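Local coordinates for VgrG protein (Vibrio cholerae, PDB 4DTD) that probably catalyses the ATP-dependent covalent cross-linking of actin monomers in host cells, at residues A[11-16]-A[90-95]; A[15-20]-A[333-338]. All coordinates share one frame; numbering follows the deposited sequence. Where two conformers were deposited one is given.

Contact 1: A[11-16]-A[90-95]; sequences KATPDF and ELVSYP
Pro14, Phe16 and Lys11 of an extended N-terminal loop rest on the side chains of Val92, Tyr94, Pro95 and Glu90. No hydrogen bond joins the two segments; the contact is made mainly by side-chain packing.

Its apolar part is centred on the ring of Pro14. CD of Pro14 meets CG1 of Val92 at 3.8 Å, while CG of Pro14 lies 3.9 Å from CD of Pro95. A proline suits the loop here, since it offers a compact hydrocarbon surface and brings no N-H that would need an acceptor. Val92 is a natural strand residue, and CG1, placed opposite the backbone N (chi1 177°), is the branch that meets the proline.

The aromatic pair lies farther along. Phe16 and Tyr94 meet rim to rim, centroids 5.7 Å apart and planes at 41°, neither ring covering the other's face. CZ of Phe16 comes to 3.3 Å from CD1 of Tyr94, close to the plane of the tyrosine ring.

At the polar end the charges do not pair directly. Lys11, bent at chi2 (102°), lays its methylenes along the carboxylate of Glu90, with CD 3.2 Å from OE2. Its NZ remains 4.5 Å from that same OE2, too far for a salt bridge, although the positive charge probably eases the proximity of Glu90 to the carboxylate of Glu28.

Strand 84-97, which carries Glu90 and Val92, is bonded through its backbone to strands 23-30 and 56-68. Lys11 and Thr13 extend the loop's packing to Gln174 and Thr176 of strand 173-180, and Arg107 of helix 101-124 donates to the carbonyl of Tyr94.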
loop_
_atom_site.group_PDB
_atom_site.type_symbol
_atom_site.label_atom_id
_atom_site.label_comp_id
_atom_site.label_asym_id
_atom_site.label_seq_id
_atom_site.Cartn_x
_atom_site.Cartn_y
_atom_site.Cartn_z
ATOM N N LYS A 11 -5.259 3.007 -0.999
ATOM C CA LYS A 11 -5.607 2.201 0.192
ATOM C C LYS A 11 -4.606 2.098 1.353
ATOM O O LYS A 11 -3.401 2.334 1.191
ATOM C CB LYS A 11 -6.070 0.786 -0.207
ATOM C CG LYS A 11 -7.375 0.743 -0.986
ATOM C CD LYS A 11 -7.092 0.544 -2.458
ATOM C CE LYS A 11 -8.238 0.840 -3.381
ATOM N NZ LYS A 11 -7.763 0.922 -4.783
ATOM N N ALA A 12 -5.154 1.693 2.535
ATOM C CA ALA A 12 -4.433 1.426 3.775
ATOM C C ALA A 12 -4.166 -0.085 3.843
ATOM O O ALA A 12 -5.084 -0.903 3.698
ATOM C CB ALA A 12 -5.245 1.889 4.977
ATOM N N THR A 13 -2.879 -0.432 3.993
ATOM C CA THR A 13 -2.331 -1.790 4.029
ATOM C C THR A 13 -1.917 -2.215 5.467
ATOM O O THR A 13 -1.922 -1.352 6.350
ATOM C CB THR A 13 -1.196 -1.902 2.981
ATOM O OG1 THR A 13 -0.507 -0.654 2.866
ATOM C CG2 THR A 13 -1.708 -2.326 1.617
ATOM N N PRO A 14 -1.576 -3.518 5.736
ATOM C CA PRO A 14 -1.204 -3.927 7.112
ATOM C C PRO A 14 -0.102 -3.097 7.789
ATOM O O PRO A 14 0.943 -2.830 7.186
ATOM C CB PRO A 14 -0.809 -5.402 6.952
ATOM C CG PRO A 14 -0.595 -5.608 5.493
ATOM C CD PRO A 14 -1.549 -4.684 4.827
ATOM N N ASP A 15 -0.357 -2.687 9.052
ATOM C CA ASP A 15 0.511 -1.818 9.862
ATOM C C ASP A 15 1.342 -2.502 10.966
ATOM O O ASP A 15 2.300 -1.898 11.456
ATOM C CB ASP A 15 -0.309 -0.651 10.452
ATOM C CG ASP A 15 -1.463 -1.092 11.339
ATOM O OD1 ASP A 15 -2.534 -1.450 10.789
ATOM O OD2 ASP A 15 -1.296 -1.084 12.581
ATOM N N PHE A 16 0.961 -3.728 11.374
ATOM C CA PHE A 16 1.624 -4.522 12.428
ATOM C C PHE A 16 3.066 -4.948 12.050
ATOM O O PHE A 16 3.349 -5.073 10.850
ATOM C CB PHE A 16 0.761 -5.764 12.794
ATOM C CG PHE A 16 0.366 -6.612 11.606
ATOM C CD1 PHE A 16 1.208 -7.615 11.135
ATOM C CD2 PHE A 16 -0.835 -6.388 10.940
ATOM C CE1 PHE A 16 0.864 -8.366 10.011
ATOM C CE2 PHE A 16 -1.184 -7.151 9.828
ATOM C CZ PHE A 16 -0.321 -8.120 9.359
ATOM N N GLU A 90 -12.793 -4.454 0.060
ATOM C CA GLU A 90 -11.479 -4.746 -0.455
ATOM C C GLU A 90 -10.896 -5.912 0.331
ATOM O O GLU A 90 -10.977 -5.920 1.552
ATOM C CB GLU A 90 -10.582 -3.504 -0.355
ATOM C CG GLU A 90 -9.511 -3.479 -1.439
ATOM C CD GLU A 90 -8.243 -2.711 -1.130
ATOM O OE1 GLU A 90 -8.087 -2.245 0.022
ATOM O OE2 GLU A 90 -7.393 -2.589 -2.043
ATOM N N LEU A 91 -10.299 -6.878 -0.365
ATOM C CA LEU A 91 -9.614 -8.046 0.216
ATOM C C LEU A 91 -8.103 -7.717 0.227
ATOM O O LEU A 91 -7.509 -7.465 -0.825
ATOM C CB LEU A 91 -9.903 -9.281 -0.646
ATOM C CG LEU A 91 -11.185 -10.124 -0.358
ATOM C CD1 LEU A 91 -12.299 -9.362 0.289
ATOM C CD2 LEU A 91 -11.629 -10.887 -1.571
ATOM N N VAL A 92 -7.519 -7.609 1.444
ATOM C CA VAL A 92 -6.120 -7.228 1.655
ATOM C C VAL A 92 -5.339 -8.396 2.286
ATOM O O VAL A 92 -5.559 -8.745 3.447
ATOM C CB VAL A 92 -6.015 -5.886 2.450
ATOM C CG1 VAL A 92 -4.560 -5.530 2.732
ATOM C CG2 VAL A 92 -6.693 -4.750 1.691
ATOM N N SER A 93 -4.453 -9.014 1.508
ATOM C CA SER A 93 -3.702 -10.162 1.982
ATOM C C SER A 93 -2.692 -9.854 3.091
ATOM O O SER A 93 -2.192 -8.738 3.197
ATOM C CB SER A 93 -3.033 -10.893 0.824
ATOM O OG SER A 93 -1.839 -10.234 0.435
ATOM N N TYR A 94 -2.405 -10.855 3.922
ATOM C CA TYR A 94 -1.362 -10.716 4.918
ATOM C C TYR A 94 -0.122 -11.105 4.137
ATOM O O TYR A 94 -0.181 -12.111 3.413
ATOM C CB TYR A 94 -1.591 -11.637 6.104
ATOM C CG TYR A 94 -2.692 -11.163 7.029
ATOM C CD1 TYR A 94 -2.431 -10.248 8.040
ATOM C CD2 TYR A 94 -3.987 -11.668 6.921
ATOM C CE1 TYR A 94 -3.422 -9.867 8.944
ATOM C CE2 TYR A 94 -4.993 -11.273 7.799
ATOM C CZ TYR A 94 -4.704 -10.384 8.820
ATOM O OH TYR A 94 -5.690 -10.001 9.700
ATOM N N PRO A 95 0.951 -10.263 4.142
ATOM C CA PRO A 95 2.142 -10.579 3.328
ATOM C C PRO A 95 2.762 -11.948 3.575
ATOM O O PRO A 95 2.664 -12.507 4.668
ATOM C CB PRO A 95 3.129 -9.459 3.681
ATOM C CG PRO A 95 2.625 -8.898 4.986
ATOM C CD PRO A 95 1.144 -9.005 4.898
#

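Contact 2: A[15-20]-A[333-338]; sequences DFPTHF and INNATV
This is a short parallel strand pairing near the surface, where the N-terminal strand 19-20 lies beside strand 337-339. His19 pairs with Thr337 and Phe20 with Val338, their CA atoms 4.8 and 5.1 Å apart respectively.

Thr337 bonds to the backbone on both sides of His19: its N donates to Thr18 O (3.0 Å), and its O accepts a weak bond from Phe20 N. A CA-H...O contact from His19 to Thr337 O supplements the weak bond.

His19 and Thr337 share one face of the pair. With CG anti to the backbone N (chi1 -171°), the imidazole crosses the threonine side chain at about a right angle, bringing ND1 within 3.0 Å of Thr337 OG1. The hydroxyl lies at the ring edge, near its plane, and either atom could be the donor. Since NE2 bonds to Gly339 O, both ring nitrogens are engaged and the ring's rotation is fixed. A beta-branched threonine suits an extended strand and also supplies this hydroxyl.

Earlier in both segments, Asn335 reaches toward Asp15 O, but its side chain has two conformers and the bond from ND2 is doubtful.

Val338 also bonds to Glu345 of strand 344-352, so strand 337-339 is paired parallel on one side and antiparallel on the other, as in a mixed beta-sheet.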
loop_
_atom_site.group_PDB
_atom_site.type_symbol
_atom_site.label_atom_id
_atom_site.label_comp_id
_atom_site.label_asym_id
_atom_site.label_seq_id
_atom_site.Cartn_x
_atom_site.Cartn_y
_atom_site.Cartn_z
ATOM N N ASP A 15 -0.357 -2.687 9.052
ATOM C CA ASP A 15 0.511 -1.818 9.862
ATOM C C ASP A 15 1.342 -2.502 10.966
ATOM O O ASP A 15 2.300 -1.898 11.456
ATOM C CB ASP A 15 -0.309 -0.651 10.452
ATOM C CG ASP A 15 -1.463 -1.092 11.339
ATOM O OD1 ASP A 15 -2.534 -1.450 10.789
ATOM O OD2 ASP A 15 -1.296 -1.084 12.581
ATOM N N PHE A 16 0.961 -3.728 11.374
ATOM C CA PHE A 16 1.624 -4.522 12.428
ATOM C C PHE A 16 3.066 -4.948 12.050
ATOM O O PHE A 16 3.349 -5.073 10.850
ATOM C CB PHE A 16 0.761 -5.764 12.794
ATOM C CG PHE A 16 0.366 -6.612 11.606
ATOM C CD1 PHE A 16 1.208 -7.615 11.135
ATOM C CD2 PHE A 16 -0.835 -6.388 10.940
ATOM C CE1 PHE A 16 0.864 -8.366 10.011
ATOM C CE2 PHE A 16 -1.184 -7.151 9.828
ATOM C CZ PHE A 16 -0.321 -8.120 9.359
ATOM N N PRO A 17 3.974 -5.214 13.040
ATOM C CA PRO A 17 5.349 -5.635 12.685
ATOM C C PRO A 17 5.425 -7.031 12.036
ATOM O O PRO A 17 4.774 -7.971 12.496
ATOM C CB PRO A 17 6.099 -5.585 14.026
ATOM C CG PRO A 17 5.220 -4.810 14.952
ATOM C CD PRO A 17 3.826 -5.107 14.506
ATOM N N THR A 18 6.193 -7.119 10.961
ATOM C CA THR A 18 6.401 -8.334 10.184
ATOM C C THR A 18 7.892 -8.586 9.930
ATOM O O THR A 18 8.710 -7.671 10.037
ATOM C CB THR A 18 5.619 -8.286 8.854
ATOM O OG1 THR A 18 5.777 -6.993 8.258
ATOM C CG2 THR A 18 4.155 -8.611 9.029
ATOM N N HIS A 19 8.228 -9.855 9.611
ATOM C CA HIS A 19 9.574 -10.316 9.300
ATOM C C HIS A 19 9.553 -11.477 8.310
ATOM O O HIS A 19 8.774 -12.417 8.473
ATOM C CB HIS A 19 10.347 -10.705 10.578
ATOM C CG HIS A 19 11.794 -10.986 10.303
ATOM N ND1 HIS A 19 12.755 -9.995 10.419
ATOM C CD2 HIS A 19 12.379 -12.109 9.825
ATOM C CE1 HIS A 19 13.890 -10.558 10.046
ATOM N NE2 HIS A 19 13.710 -11.827 9.672
ATOM N N PHE A 20 10.438 -11.422 7.306
ATOM C CA PHE A 20 10.620 -12.462 6.278
ATOM C C PHE A 20 12.119 -12.596 5.906
ATOM O O PHE A 20 12.862 -11.618 6.024
ATOM C CB PHE A 20 9.786 -12.159 5.014
ATOM C CG PHE A 20 8.305 -12.068 5.264
ATOM C CD1 PHE A 20 7.518 -13.214 5.309
ATOM C CD2 PHE A 20 7.694 -10.838 5.479
ATOM C CE1 PHE A 20 6.145 -13.129 5.546
ATOM C CE2 PHE A 20 6.323 -10.756 5.731
ATOM C CZ PHE A 20 5.560 -11.904 5.762
ATOM N N ILE A 333 4.484 1.976 6.236
ATOM C CA ILE A 333 4.752 0.639 6.763
ATOM C C ILE A 333 6.219 0.755 7.187
ATOM O O ILE A 333 7.130 0.636 6.367
ATOM C CB ILE A 333 4.462 -0.436 5.686
ATOM C CG1 ILE A 333 3.010 -0.280 5.154
ATOM C CG2 ILE A 333 4.735 -1.836 6.238
ATOM C CD1 ILE A 333 2.743 -0.882 3.777
ATOM N N ASN A 334 6.412 1.159 8.440
ATOM C CA ASN A 334 7.707 1.500 9.016
ATOM C C ASN A 334 8.287 0.521 10.049
ATOM O O ASN A 334 9.362 0.797 10.600
ATOM C CB ASN A 334 7.610 2.913 9.614
ATOM C CG ASN A 334 7.093 3.959 8.646
ATOM O OD1 ASN A 334 7.048 3.755 7.424
ATOM N ND2 ASN A 334 6.689 5.106 9.175
ATOM N N ASN A 335 7.589 -0.611 10.309
ATOM C CA ASN A 335 7.995 -1.603 11.310
ATOM C C ASN A 335 8.307 -2.982 10.701
ATOM O O ASN A 335 8.401 -3.970 11.437
ATOM C CB ASN A 335 6.927 -1.701 12.414
ATOM C CG ASN A 335 5.523 -2.040 11.944
ATOM O OD1 ASN A 335 5.238 -2.246 10.750
ATOM N ND2 ASN A 335 4.601 -2.090 12.892
ATOM N N ALA A 336 8.459 -3.052 9.358
ATOM C CA ALA A 336 8.756 -4.290 8.635
ATOM C C ALA A 336 10.265 -4.525 8.584
ATOM O O ALA A 336 11.044 -3.577 8.424
ATOM C CB ALA A 336 8.184 -4.235 7.229
ATOM N N THR A 337 10.673 -5.795 8.753
ATOM C CA THR A 337 12.073 -6.214 8.757
ATOM C C THR A 337 12.321 -7.435 7.883
ATOM O O THR A 337 11.407 -8.194 7.599
ATOM C CB THR A 337 12.589 -6.405 10.178
ATOM O OG1 THR A 337 11.686 -7.232 10.909
ATOM C CG2 THR A 337 12.868 -5.085 10.902
ATOM N N VAL A 338 13.563 -7.597 7.426
ATOM C CA VAL A 338 13.988 -8.700 6.568
ATOM C C VAL A 338 15.340 -9.296 7.084
ATOM O O VAL A 338 15.988 -8.697 7.949
ATOM C CB VAL A 338 13.952 -8.231 5.072
ATOM C CG1 VAL A 338 15.073 -8.812 4.223
ATOM C CG2 VAL A 338 12.592 -8.525 4.444
#

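In the fold
The two contacts follow one another along the N-terminal segment and share Asp15 and Phe16; their centres lie about 12 Å apart. In contact 1 the chain packs over strand 84-97 through side chains, whereas in contact 2 it becomes a strand itself, paired with 337-339. They touch directly: Phe20 packs on Pro95, and Thr13 and Pro14 on Ile333. Their partner segments come from early and late in the chain, with helices 221-245, 292-307 and 312-323 among the elements between them. The N-terminal segment thus joins distant parts of the actin cross-linking domain; the centre of contact 1 lies about 7 Å from the centre of the chain, that of contact 2 about 13 Å.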